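Local coordinates for N-acetylglucosamine-6-phosphate deacetylase (Thermotoga maritima, PDB 1O12), which probably removes the acetyl group from N-acetylglucosamine-6-phosphate, as a metal-dependent hydrolase that binds one divalent metal cation per subunit, at residues A[183-195]-A[220-232]. Numbering follows the deposited sequence.
With FE (Fe (III) ion), chain C.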
loop_
_atom_site.group_PDB
_atom_site.type_symbol
_atom_site.label_atom_id
_atom_site.label_comp_id
_atom_site.label_asym_id
_atom_site.label_seq_id
_atom_site.Cartn_x
_atom_site.Cartn_y
_atom_site.Cartn_z
ATOM N N VAL A 183 -2.962 -23.964 -10.696
ATOM C CA VAL A 183 -2.894 -22.522 -10.496
ATOM C C VAL A 183 -1.450 -22.127 -10.146
ATOM O O VAL A 183 -0.846 -22.725 -9.253
ATOM C CB VAL A 183 -3.827 -22.047 -9.317
ATOM C CG1 VAL A 183 -3.592 -20.553 -9.031
ATOM C CG2 VAL A 183 -5.311 -22.296 -9.643
ATOM N N LEU A 184 -0.891 -21.148 -10.860
ATOM C CA LEU A 184 0.462 -20.669 -10.561
ATOM C C LEU A 184 0.423 -19.554 -9.507
ATOM O O LEU A 184 -0.495 -18.751 -9.480
ATOM C CB LEU A 184 1.145 -20.137 -11.826
ATOM C CG LEU A 184 1.533 -21.195 -12.859
ATOM C CD1 LEU A 184 2.342 -20.528 -13.969
ATOM C CD2 LEU A 184 2.356 -22.310 -12.176
ATOM N N SER A 185 1.411 -19.498 -8.635
ATOM C CA SER A 185 1.427 -18.460 -7.612
ATOM C C SER A 185 2.860 -17.977 -7.395
ATOM O O SER A 185 3.772 -18.789 -7.264
ATOM C CB SER A 185 0.834 -18.993 -6.283
ATOM O OG SER A 185 0.428 -17.924 -5.414
ATOM N N ALA A 186 3.064 -16.669 -7.354
ATOM C CA ALA A 186 4.410 -16.124 -7.176
ATOM C C ALA A 186 4.742 -16.010 -5.698
ATOM O O ALA A 186 3.913 -15.566 -4.892
ATOM C CB ALA A 186 4.521 -14.759 -7.848
ATOM N N GLY A 187 5.959 -16.429 -5.360
ATOM C CA GLY A 187 6.443 -16.391 -3.994
ATOM C C GLY A 187 7.895 -16.832 -3.941
ATOM O O GLY A 187 8.389 -17.483 -4.872
ATOM N N HIS A 188 8.581 -16.460 -2.851
ATOM C CA HIS A 188 9.996 -16.785 -2.636
ATOM C C HIS A 188 10.802 -16.277 -3.807
ATOM O O HIS A 188 11.552 -17.011 -4.424
ATOM C CB HIS A 188 10.148 -18.290 -2.494
ATOM C CG HIS A 188 9.480 -18.831 -1.273
ATOM N ND1 HIS A 188 9.967 -18.606 0.003
ATOM C CD2 HIS A 188 8.345 -19.557 -1.122
ATOM C CE1 HIS A 188 9.165 -19.178 0.884
ATOM N NE2 HIS A 188 8.172 -19.761 0.228
ATOM N N SER A 189 10.642 -14.995 -4.096
ATOM C CA SER A 189 11.284 -14.388 -5.239
ATOM C C SER A 189 11.811 -12.984 -5.004
ATOM O O SER A 189 11.371 -12.288 -4.090
ATOM C CB SER A 189 10.263 -14.362 -6.377
ATOM O OG SER A 189 10.418 -13.233 -7.216
ATOM N N ILE A 190 12.775 -12.569 -5.821
ATOM C CA ILE A 190 13.284 -11.194 -5.713
ATOM C C ILE A 190 12.927 -10.460 -6.988
ATOM O O ILE A 190 13.364 -9.351 -7.208
ATOM C CB ILE A 190 14.823 -11.094 -5.507
ATOM C CG1 ILE A 190 15.557 -11.937 -6.542
ATOM C CG2 ILE A 190 15.182 -11.455 -4.087
ATOM C CD1 ILE A 190 17.047 -12.079 -6.197
ATOM N N ALA A 191 12.119 -11.090 -7.823
ATOM C CA ALA A 191 11.708 -10.488 -9.074
ATOM C C ALA A 191 11.220 -9.037 -8.944
ATOM O O ALA A 191 10.590 -8.631 -7.952
ATOM C CB ALA A 191 10.621 -11.340 -9.720
ATOM N N THR A 192 11.499 -8.271 -9.986
ATOM C CA THR A 192 11.109 -6.885 -10.044
ATOM C C THR A 192 9.658 -6.836 -10.478
ATOM O O THR A 192 9.048 -7.853 -10.756
ATOM C CB THR A 192 11.945 -6.142 -11.097
ATOM O OG1 THR A 192 11.751 -6.773 -12.370
ATOM C CG2 THR A 192 13.433 -6.196 -10.742
ATOM N N PHE A 193 9.118 -5.629 -10.542
ATOM C CA PHE A 193 7.755 -5.418 -10.974
ATOM C C PHE A 193 7.557 -5.880 -12.412
ATOM O O PHE A 193 6.529 -6.492 -12.732
ATOM C CB PHE A 193 7.412 -3.941 -10.880
ATOM C CG PHE A 193 6.066 -3.597 -11.436
ATOM C CD1 PHE A 193 4.914 -3.841 -10.698
ATOM C CD2 PHE A 193 5.950 -3.024 -12.695
ATOM C CE1 PHE A 193 3.676 -3.522 -11.198
ATOM C CE2 PHE A 193 4.700 -2.697 -13.212
ATOM C CZ PHE A 193 3.560 -2.948 -12.456
ATOM N N GLU A 194 8.531 -5.605 -13.280
ATOM C CA GLU A 194 8.395 -5.996 -14.687
ATOM C C GLU A 194 8.516 -7.498 -14.911
ATOM O O GLU A 194 7.889 -8.036 -15.830
ATOM C CB GLU A 194 9.423 -5.262 -15.579
ATOM C CG GLU A 194 9.229 -3.723 -15.687
ATOM C CD GLU A 194 7.858 -3.295 -16.263
ATOM O OE1 GLU A 194 7.507 -2.095 -16.104
ATOM O OE2 GLU A 194 7.138 -4.137 -16.873
ATOM N N GLU A 195 9.327 -8.166 -14.092
ATOM C CA GLU A 195 9.491 -9.602 -14.245
ATOM C C GLU A 195 8.230 -10.318 -13.806
ATOM O O GLU A 195 7.826 -11.315 -14.399
ATOM C CB GLU A 195 10.695 -10.099 -13.464
ATOM C CG GLU A 195 11.998 -9.625 -14.054
ATOM C CD GLU A 195 13.188 -9.955 -13.174
ATOM O OE1 GLU A 195 13.139 -9.682 -11.948
ATOM O OE2 GLU A 195 14.182 -10.479 -13.728
ATOM N N ARG A 220 11.142 3.283 -6.120
ATOM C CA ARG A 220 11.127 3.219 -7.589
ATOM C C ARG A 220 10.872 1.787 -8.116
ATOM O O ARG A 220 10.167 1.581 -9.107
ATOM C CB ARG A 220 12.451 3.759 -8.132
ATOM C CG ARG A 220 12.384 4.239 -9.563
ATOM C CD ARG A 220 13.654 4.999 -9.876
ATOM N NE ARG A 220 13.675 5.540 -11.230
ATOM C CZ ARG A 220 14.794 5.922 -11.834
ATOM N NH1 ARG A 220 15.950 5.806 -11.179
ATOM N NH2 ARG A 220 14.762 6.402 -13.080
ATOM N N GLU A 221 11.477 0.800 -7.469
ATOM C CA GLU A 221 11.258 -0.591 -7.846
ATOM C C GLU A 221 10.266 -1.126 -6.811
ATOM O O GLU A 221 10.658 -1.452 -5.673
ATOM C CB GLU A 221 12.561 -1.393 -7.785
ATOM C CG GLU A 221 12.368 -2.866 -8.083
ATOM C CD GLU A 221 11.584 -3.093 -9.352
ATOM O OE1 GLU A 221 12.136 -2.828 -10.447
ATOM O OE2 GLU A 221 10.409 -3.522 -9.255
ATOM N N ILE A 222 8.994 -1.201 -7.197
ATOM C CA ILE A 222 7.978 -1.658 -6.271
ATOM C C ILE A 222 7.963 -3.171 -6.124
ATOM O O ILE A 222 7.423 -3.705 -5.138
ATOM C CB ILE A 222 6.568 -1.099 -6.652
ATOM C CG1 ILE A 222 6.097 -1.651 -7.987
ATOM C CG2 ILE A 222 6.630 0.428 -6.726
ATOM C CD1 ILE A 222 4.665 -1.270 -8.287
ATOM N N GLY A 223 8.591 -3.851 -7.085
ATOM C CA GLY A 223 8.697 -5.305 -7.058
ATOM C C GLY A 223 7.391 -6.090 -6.993
ATOM O O GLY A 223 6.289 -5.560 -7.255
ATOM N N ILE A 224 7.515 -7.371 -6.654
ATOM C CA ILE A 224 6.342 -8.241 -6.548
ATOM C C ILE A 224 5.396 -7.728 -5.471
ATOM O O ILE A 224 4.184 -7.809 -5.612
ATOM C CB ILE A 224 6.721 -9.722 -6.182
ATOM C CG1 ILE A 224 7.414 -10.412 -7.349
ATOM C CG2 ILE A 224 5.451 -10.509 -5.839
ATOM C CD1 ILE A 224 7.183 -11.923 -7.366
ATOM N N THR A 225 5.961 -7.225 -4.383
ATOM C CA THR A 225 5.161 -6.708 -3.275
ATOM C C THR A 225 4.307 -5.561 -3.769
ATOM O O THR A 225 3.147 -5.431 -3.390
ATOM C CB THR A 225 6.078 -6.207 -2.156
ATOM O OG1 THR A 225 7.012 -7.246 -1.851
ATOM C CG2 THR A 225 5.291 -5.809 -0.923
ATOM N N GLY A 226 4.903 -4.736 -4.623
ATOM C CA GLY A 226 4.207 -3.590 -5.170
ATOM C C GLY A 226 3.178 -4.010 -6.188
ATOM O O GLY A 226 2.092 -3.426 -6.269
ATOM N N ALA A 227 3.520 -5.018 -6.976
ATOM C CA ALA A 227 2.590 -5.547 -7.960
ATOM C C ALA A 227 1.413 -6.092 -7.177
ATOM O O ALA A 227 0.262 -5.808 -7.499
ATOM C CB ALA A 227 3.235 -6.661 -8.762
ATOM N N GLY A 228 1.711 -6.855 -6.128
ATOM C CA GLY A 228 0.656 -7.446 -5.316
ATOM C C GLY A 228 -0.334 -6.433 -4.785
ATOM O O GLY A 228 -1.543 -6.674 -4.756
ATOM N N LEU A 229 0.159 -5.279 -4.368
ATOM C CA LEU A 229 -0.738 -4.282 -3.844
ATOM C C LEU A 229 -1.405 -3.489 -4.952
ATOM O O LEU A 229 -2.578 -3.147 -4.855
ATOM C CB LEU A 229 0.028 -3.325 -2.923
ATOM C CG LEU A 229 0.695 -3.954 -1.709
ATOM C CD1 LEU A 229 1.681 -2.986 -1.076
ATOM C CD2 LEU A 229 -0.416 -4.386 -0.738
ATOM N N LEU A 230 -0.651 -3.207 -6.005
ATOM C CA LEU A 230 -1.131 -2.381 -7.111
ATOM C C LEU A 230 -2.202 -2.988 -7.976
ATOM O O LEU A 230 -3.194 -2.325 -8.296
ATOM C CB LEU A 230 0.039 -1.981 -8.020
ATOM C CG LEU A 230 -0.305 -1.124 -9.237
ATOM C CD1 LEU A 230 -0.874 0.203 -8.769
ATOM C CD2 LEU A 230 0.931 -0.897 -10.088
ATOM N N LEU A 231 -1.992 -4.246 -8.353
ATOM C CA LEU A 231 -2.907 -4.961 -9.233
ATOM C C LEU A 231 -4.149 -5.476 -8.525
ATOM O O LEU A 231 -4.087 -6.365 -7.663
ATOM C CB LEU A 231 -2.167 -6.119 -9.907
ATOM C CG LEU A 231 -0.883 -5.653 -10.591
ATOM C CD1 LEU A 231 -0.057 -6.854 -10.997
ATOM C CD2 LEU A 231 -1.228 -4.745 -11.798
ATOM N N ASP A 232 -5.290 -4.927 -8.924
ATOM C CA ASP A 232 -6.573 -5.283 -8.331
ATOM C C ASP A 232 -7.064 -6.716 -8.446
ATOM O O ASP A 232 -7.784 -7.169 -7.571
ATOM C CB ASP A 232 -7.627 -4.334 -8.855
ATOM C CG ASP A 232 -7.525 -2.965 -8.208
ATOM O OD1 ASP A 232 -6.367 -2.463 -8.029
ATOM O OD2 ASP A 232 -8.604 -2.398 -7.875
HETATM FE FE FE C . 7.087 -20.543 2.012
#
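F193 and G223 bring the two backbones to a CA–CA distance of 4.0 Å, where the loop after strand 183-186 turns into helix 193-200 beside the turn that leads into helix 223-230. One carboxylate oxygen ties the two segments together: E221 OE2 accepts from F193 N at 2.8 Å, with the donor 35° out of the carboxylate plane, and through its anti lone pair from G223 N of its own segment, a capping bond. A bend at chi2 (50°) curls the glutamate chain back to serve both amides, while OE1 lies against T192 CB. Were E221 an alanine, the amides of F193 and G223 would probably lose their shared acceptor and the two segments be less firmly joined. T192 and E195 add a capping box: T192 N donates to E195 OE1, and E195 N to T192 OG1 at 3.3 Å.

Beyond these hydrogen bonds the packing is mostly apolar. With CG anti to the backbone N (chi1 174°), the F193 side chain runs beside that of I222, both pointing the same way, and I222 CD1 lies 3.5 Å from F193 CD1; A227 CB and L230 CD2 also approach the ring obliquely, and E248 of the second subunit packs on both F193 and I222. I224 reaches the other way, its CD1 lying 3.9 Å from A186 CB and also touching S189 OG. That hydroxyl accepts from A191 N in an ST turn and is hydrogen-bonded to E167.

H188 lies in the same loop, which here packs on helix 223-230; its NE2 binds the iron at 2.2 Å, with E127 and H209 completing the protein ligands. A metal-binding histidine just past the C-terminal end of a barrel strand is characteristic of the TIM-barrel amidohydrolases, here of the NagA family.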